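Local coordinates for penicillin binding protein 2X (Streptococcus thermophilus, PDB 5U47), which probably cross-links the peptides of adjacent peptidoglycan strands as a septal transpeptidase, and binds penicillin, at residues V417-L420 with R421-A425; E604-N607 with T608-N612. The protein carries 1 engineered substitution. All coordinates share one frame; numbering follows the deposited sequence.

Contact 1 (V417-L420 with R421-A425)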
ATOM      1  N   VAL A 417      -6.805  -0.303  -4.918  1.00 20.04           N
ATOM      2  CA  VAL A 417      -5.716  -1.166  -5.375  1.00 20.19           C
ATOM      3  C   VAL A 417      -6.195  -2.191  -6.436  1.00 20.28           C
ATOM      4  O   VAL A 417      -5.420  -2.557  -7.308  1.00 20.09           O
ATOM      5  CB  VAL A 417      -4.928  -1.764  -4.204  1.00 20.31           C
ATOM      6  CG1 VAL A 417      -5.775  -2.789  -3.445  1.00 20.78           C
ATOM      7  CG2 VAL A 417      -3.600  -2.342  -4.683  1.00 20.38           C
ATOM      8  N   GLN A 418      -7.461  -2.624  -6.383  1.00 20.47           N
ATOM      9  CA  GLN A 418      -8.015  -3.491  -7.453  1.00 21.51           C
ATOM     10  C   GLN A 418      -8.082  -2.727  -8.787  1.00 22.13           C
ATOM     11  O   GLN A 418      -7.764  -3.269  -9.857  1.00 21.33           O
ATOM     12  CB  GLN A 418      -9.384  -4.035  -7.075  1.00 20.96           C
ATOM     13  CG  GLN A 418      -9.327  -5.117  -6.018  1.00 21.89           C
ATOM     14  CD  GLN A 418     -10.693  -5.581  -5.588  1.00 23.53           C
ATOM     15  OE1 GLN A 418     -11.618  -4.771  -5.456  1.00 25.02           O
ATOM     16  NE2 GLN A 418     -10.824  -6.883  -5.327  1.00 23.07           N
ATOM     17  N   MET A 419      -8.464  -1.449  -8.718  1.00 21.90           N
ATOM     18  CA  MET A 419      -8.483  -0.637  -9.919  1.00 21.80           C
ATOM     19  C   MET A 419      -7.074  -0.467 -10.477  1.00 21.56           C
ATOM     20  O   MET A 419      -6.865  -0.580 -11.676  1.00 20.78           O
ATOM     21  CB  MET A 419      -9.133   0.731  -9.668  1.00 23.12           C
ATOM     22  CG  MET A 419     -10.623   0.650  -9.326  1.00 24.20           C
ATOM     23  SD  MET A 419     -11.630  -0.151 -10.599  1.00 26.76           S
ATOM     24  CE  MET A 419     -11.445   0.963 -11.985  1.00 26.88           C
ATOM     25  N   LEU A 420      -6.104  -0.192  -9.607  1.00 21.81           N
ATOM     26  CA  LEU A 420      -4.717  -0.021 -10.053  1.00 22.20           C
ATOM     27  C   LEU A 420      -4.209  -1.275 -10.753  1.00 21.53           C
ATOM     28  O   LEU A 420      -3.566  -1.186 -11.793  1.00 20.82           O
ATOM     29  CB  LEU A 420      -3.793   0.348  -8.879  1.00 21.32           C
ATOM     30  CG  LEU A 420      -4.095   1.699  -8.180  1.00 22.11           C
ATOM     31  CD1 LEU A 420      -3.166   1.884  -6.983  1.00 22.51           C
ATOM     32  CD2 LEU A 420      -3.937   2.876  -9.141  1.00 22.09           C
ATOM     33  N   ARG A 421      -4.496  -2.422 -10.153  1.00 20.83           N
ATOM     34  CA  ARG A 421      -4.089  -3.708 -10.703  1.00 21.71           C
ATOM     35  C   ARG A 421      -4.676  -3.889 -12.124  1.00 21.18           C
ATOM     36  O   ARG A 421      -3.964  -4.270 -13.050  1.00 21.14           O
ATOM     37  CB  ARG A 421      -4.563  -4.827  -9.787  1.00 21.40           C
ATOM     38  CG  ARG A 421      -4.270  -6.224 -10.287  1.00 22.40           C
ATOM     39  CD  ARG A 421      -4.727  -7.291  -9.296  1.00 23.15           C
ATOM     40  NE  ARG A 421      -6.155  -7.190  -9.057  1.00 24.23           N
ATOM     41  CZ  ARG A 421      -6.864  -7.917  -8.185  1.00 24.80           C
ATOM     42  NH1 ARG A 421      -8.157  -7.683  -8.061  1.00 26.28           N
ATOM     43  NH2 ARG A 421      -6.314  -8.855  -7.442  1.00 25.75           N
ATOM     44  N   ALA A 422      -5.954  -3.576 -12.283  1.00 20.43           N
ATOM     45  CA  ALA A 422      -6.634  -3.705 -13.578  1.00 22.59           C
ATOM     46  C   ALA A 422      -6.026  -2.750 -14.593  1.00 24.30           C
ATOM     47  O   ALA A 422      -5.798  -3.135 -15.753  1.00 23.73           O
ATOM     48  CB  ALA A 422      -8.127  -3.443 -13.423  1.00 23.30           C
ATOM     49  N   PHE A 423      -5.743  -1.513 -14.150  1.00 23.05           N
ATOM     50  CA  PHE A 423      -5.139  -0.521 -15.036  1.00 22.60           C
ATOM     51  C   PHE A 423      -3.768  -0.954 -15.571  1.00 23.26           C
ATOM     52  O   PHE A 423      -3.396  -0.571 -16.691  1.00 22.00           O
ATOM     53  CB  PHE A 423      -4.995   0.859 -14.374  1.00 23.31           C
ATOM     54  CG  PHE A 423      -6.308   1.553 -14.061  1.00 23.87           C
ATOM     55  CD1 PHE A 423      -7.368   1.542 -14.962  1.00 25.32           C
ATOM     56  CD2 PHE A 423      -6.439   2.299 -12.901  1.00 24.33           C
ATOM     57  CE1 PHE A 423      -8.562   2.221 -14.678  1.00 26.11           C
ATOM     58  CE2 PHE A 423      -7.627   2.971 -12.612  1.00 24.59           C
ATOM     59  CZ  PHE A 423      -8.685   2.923 -13.500  1.00 24.57           C
ATOM     60  N   THR A 424      -3.021  -1.756 -14.807  1.00 21.45           N
ATOM     61  CA  THR A 424      -1.712  -2.170 -15.295  1.00 21.68           C
ATOM     62  C   THR A 424      -1.809  -2.992 -16.587  1.00 21.83           C
ATOM     63  O   THR A 424      -0.894  -2.934 -17.389  1.00 22.89           O
ATOM     64  CB  THR A 424      -0.857  -2.971 -14.266  1.00 21.36           C
ATOM     65  OG1 THR A 424      -1.531  -4.183 -13.905  1.00 21.85           O
ATOM     66  CG2 THR A 424      -0.578  -2.177 -13.057  1.00 21.66           C
ATOM     67  N   ALA A 425      -2.890  -3.762 -16.785  1.00 22.22           N
ATOM     68  CA  ALA A 425      -3.027  -4.568 -17.997  1.00 23.16           C
ATOM     69  C   ALA A 425      -3.230  -3.650 -19.206  1.00 24.81           C
ATOM     70  O   ALA A 425      -2.761  -3.920 -20.294  1.00 24.70           O
ATOM     71  CB  ALA A 425      -4.174  -5.549 -17.872  1.00 24.23           C
TER
HETATM   72  O   HOH W   1      -8.344  -5.927 -10.178  1.00 26.02           O

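Contact 2 (E604-N607 with T608-N612)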
ATOM      1  N   GLU A 604      -4.029 -15.028   3.782  1.00 31.21           N
ATOM      2  CA  GLU A 604      -3.028 -14.422   4.665  1.00 33.55           C
ATOM      3  C   GLU A 604      -1.617 -14.943   4.375  1.00 31.04           C
ATOM      4  O   GLU A 604      -0.648 -14.189   4.477  1.00 30.73           O
ATOM      5  CB  GLU A 604      -3.413 -14.542   6.156  1.00 37.62           C
ATOM      6  CG  GLU A 604      -3.350 -15.909   6.783  1.00 42.38           C
ATOM      7  CD  GLU A 604      -3.971 -15.920   8.188  1.00 47.10           C
ATOM      8  OE1 GLU A 604      -5.217 -15.992   8.301  1.00 49.96           O
ATOM      9  OE2 GLU A 604      -3.206 -15.880   9.176  1.00 53.70           O
ATOM     10  N   THR A 605      -1.514 -16.210   3.971  1.00 29.09           N
ATOM     11  CA  THR A 605      -0.222 -16.791   3.628  1.00 29.29           C
ATOM     12  C   THR A 605       0.349 -16.130   2.374  1.00 27.65           C
ATOM     13  O   THR A 605       1.539 -15.802   2.342  1.00 28.68           O
ATOM     14  CB  THR A 605      -0.322 -18.319   3.446  1.00 30.10           C
ATOM     15  OG1 THR A 605      -0.762 -18.903   4.679  1.00 31.61           O
ATOM     16  CG2 THR A 605       1.014 -18.929   3.061  1.00 29.74           C
ATOM     17  N   ALA A 606      -0.484 -15.919   1.361  1.00 26.57           N
ATOM     18  CA  ALA A 606      -0.027 -15.255   0.127  1.00 26.25           C
ATOM     19  C   ALA A 606       0.479 -13.842   0.432  1.00 25.21           C
ATOM     20  O   ALA A 606       1.521 -13.418  -0.084  1.00 23.70           O
ATOM     21  CB  ALA A 606      -1.131 -15.226  -0.918  1.00 26.48           C
ATOM     22  N   ASN A 607      -0.259 -13.146   1.289  0.50 25.63           N
ATOM     23  CA  ASN A 607       0.072 -11.789   1.719  0.50 25.51           C
ATOM     24  C   ASN A 607       1.451 -11.752   2.406  0.50 25.75           C
ATOM     25  O   ASN A 607       2.264 -10.871   2.125  0.50 24.84           O
ATOM     26  CB  ASN A 607      -1.023 -11.288   2.674  0.50 25.73           C
ATOM     27  CG  ASN A 607      -1.023  -9.791   2.834  0.50 25.41           C
ATOM     28  OD1 ASN A 607      -1.068  -9.049   1.850  0.50 25.59           O
ATOM     29  ND2 ASN A 607      -1.018  -9.335   4.073  0.50 25.05           N
ATOM     30  N   THR A 608       1.693 -12.715   3.301  1.00 25.82           N
ATOM     31  CA  THR A 608       2.972 -12.878   4.006  1.00 25.69           C
ATOM     32  C   THR A 608       4.110 -13.177   3.036  1.00 24.15           C
ATOM     33  O   THR A 608       5.169 -12.594   3.129  1.00 23.18           O
ATOM     34  CB  THR A 608       2.849 -13.994   5.066  1.00 26.24           C
ATOM     35  OG1 THR A 608       1.908 -13.558   6.047  1.00 26.26           O
ATOM     36  CG2 THR A 608       4.176 -14.288   5.753  1.00 27.49           C
ATOM     37  N   LEU A 609       3.869 -14.067   2.089  1.00 24.27           N
ATOM     38  CA  LEU A 609       4.876 -14.406   1.087  1.00 24.59           C
ATOM     39  C   LEU A 609       5.317 -13.183   0.268  1.00 23.98           C
ATOM     40  O   LEU A 609       6.513 -13.034  -0.022  1.00 23.45           O
ATOM     41  CB  LEU A 609       4.350 -15.492   0.156  1.00 25.09           C
ATOM     42  CG  LEU A 609       4.247 -16.881   0.787  1.00 27.99           C
ATOM     43  CD1 LEU A 609       3.463 -17.831  -0.113  1.00 27.30           C
ATOM     44  CD2 LEU A 609       5.629 -17.432   1.107  1.00 28.75           C
ATOM     45  N   ARG A 610       4.361 -12.333  -0.128  1.00 22.74           N
ATOM     46  CA  ARG A 610       4.711 -11.100  -0.867  1.00 23.14           C
ATOM     47  C   ARG A 610       5.501 -10.101  -0.026  1.00 22.88           C
ATOM     48  O   ARG A 610       6.335  -9.369  -0.558  1.00 23.25           O
ATOM     49  CB  ARG A 610       3.476 -10.409  -1.464  1.00 23.25           C
ATOM     50  CG  ARG A 610       2.875 -11.204  -2.594  1.00 23.44           C
ATOM     51  CD  ARG A 610       1.997 -10.345  -3.475  1.00 23.05           C
ATOM     52  NE  ARG A 610       1.578 -11.135  -4.612  1.00 23.57           N
ATOM     53  CZ  ARG A 610       0.493 -11.897  -4.674  1.00 23.23           C
ATOM     54  NH1 ARG A 610      -0.356 -11.989  -3.657  1.00 23.51           N
ATOM     55  NH2 ARG A 610       0.266 -12.587  -5.791  1.00 23.86           N
ATOM     56  N   GLN A 611       5.258 -10.064   1.283  1.00 23.00           N
ATOM     57  CA  GLN A 611       6.072  -9.217   2.168  1.00 23.60           C
ATOM     58  C   GLN A 611       7.539  -9.633   2.124  1.00 23.24           C
ATOM     59  O   GLN A 611       8.441  -8.809   2.343  1.00 22.39           O
ATOM     60  CB  GLN A 611       5.563  -9.309   3.598  1.00 24.54           C
ATOM     61  CG  GLN A 611       4.163  -8.725   3.746  1.00 24.89           C
ATOM     62  CD  GLN A 611       3.533  -9.007   5.088  1.00 25.60           C
ATOM     63  OE1 GLN A 611       4.086  -9.745   5.904  1.00 27.33           O
ATOM     64  NE2 GLN A 611       2.366  -8.429   5.322  1.00 25.09           N
ATOM     65  N   ASN A 612       7.755 -10.919   1.831  1.00 22.38           N
ATOM     66  CA  ASN A 612       9.071 -11.505   1.739  1.00 23.82           C
ATOM     67  C   ASN A 612       9.546 -11.636   0.289  1.00 23.53           C
ATOM     68  O   ASN A 612      10.515 -12.339   0.007  1.00 23.07           O
ATOM     69  CB  ASN A 612       9.106 -12.843   2.498  1.00 23.77           C
ATOM     70  CG  ASN A 612       8.948 -12.642   3.999  1.00 24.81           C
ATOM     71  OD1 ASN A 612       9.936 -12.376   4.702  1.00 23.50           O
ATOM     72  ND2 ASN A 612       7.698 -12.711   4.489  1.00 23.24           N
TER

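Contact 1 (V417-L420 with R421-A425)
Arg421 N, Ala422 N, Phe423 N and Thr424 N reach back four residues to the carbonyl oxygens of Val417, Gln418, Met419 and Leu420, the i to i+4 ladder of an alpha-helix, here the buried helix 416-427 of the penicillin-binding transpeptidase domain. On one flank Gln418 and Arg421 run side by side, with Arg421 NH1 coming 3.5 Å from Gln418 CG and the amide and guanidinium planes 33° apart. Both polar ends turn to the main chain of the neighbouring loop: Gln418 NE2 and Arg421 NH1 each donate to Ile382 O, and Gln418 NE2 also to Ser393 O. A water at the guanidinium edge, in its plane, accepts from Arg421 NE at 2.8 Å and donates to Gln418 O at 2.7 Å. That carbonyl thus takes a second bond besides the one from Ala422 N, and the bend at chi3 (59°) of Arg421 brings NE to the water. Another flank is apolar: Met419 is bent at both chi2 and chi3, and its CE meets Phe423 CZ at 3.7 Å. Met419 O lies over one face of the Phe423 ring, which packs edge-to-face with Tyr544 and touches Met300. The Phe423 side chain lies near, without touching, residues that fit an SxxK motif, consistent with this family's active-site serine region. Thr424 OG1, also bonded with Leu433 N, donates to Arg421 O at 2.6 Å.

Contact 2 (E604-N607 with T608-N612)
Thr605 and Leu609 lie alongside each other, pointing the same way, on the apolar flank of the single helix of a PASTA domain, helix 602-611; Thr605 CG2 meets Leu609 CD1 at 4.2 Å. With CG beside its own backbone N (chi1 -72°), Leu609 also sets CG 3.3 Å from Thr605 O, the carbonyl that accepts from Leu609 N. Two residues on, around the helix, Asn607 and Gln611 cross at an angle. In one of two modelled conformers of Asn607 the amide planes are 62° apart and Asn607 ND2 comes 3.7 Å from Gln611 NE2, a plain contact between two amide nitrogens that each have an acceptor elsewhere. Gln611 CG lies 3.3 Å from Asn607 O, the carbonyl that also accepts from Gln611 N. Beneath these side chains runs the helical ladder, Thr608 N to Glu604 O, Leu609 N to Thr605 O, Arg610 N to Ala606 O and Gln611 N to Asn607 O. The Asn612 side chain turns back along the chain: ND2 donates to Thr608 O at 2.9 Å, sitting above the Thr608 carbonyl plane, 38° out of it, while Thr608 O lies close to the amide plane of Asn612. Further out, Leu609 and Ala606 pack on Pro616 of strand 615-619, and Leu609 also reaches Ile642 and Ile644 of strand 641-646. Gln611 NE2 donates to Gly387 O, and Asn607, in that same conformer, makes weak bonds to the backbone of Gly387 and Met388 in the transpeptidase domain. Arg610, extended from CG to NE, donates from NH1 to Arg385 O and forms a salt bridge through NH2 with Glu455 OE2.

Contact 1 comes first along the chain, on helix 416-427 in the transpeptidase domain, and contact 2 follows on helix 602-611 in the first PASTA domain. Their centres are 19 Å apart and their nearest atoms about 8 Å, so they do not touch. The loop between helices 368-377 and 400-405 brings them into relation: Ile382 accepts side-chain bonds from contact 1, whereas Arg385, Gly387 and Met388, a few residues on, meet contact 2. One helix is buried inside the transpeptidase domain beside helix 297-308, and the other docks the PASTA domain there partly through the same loop.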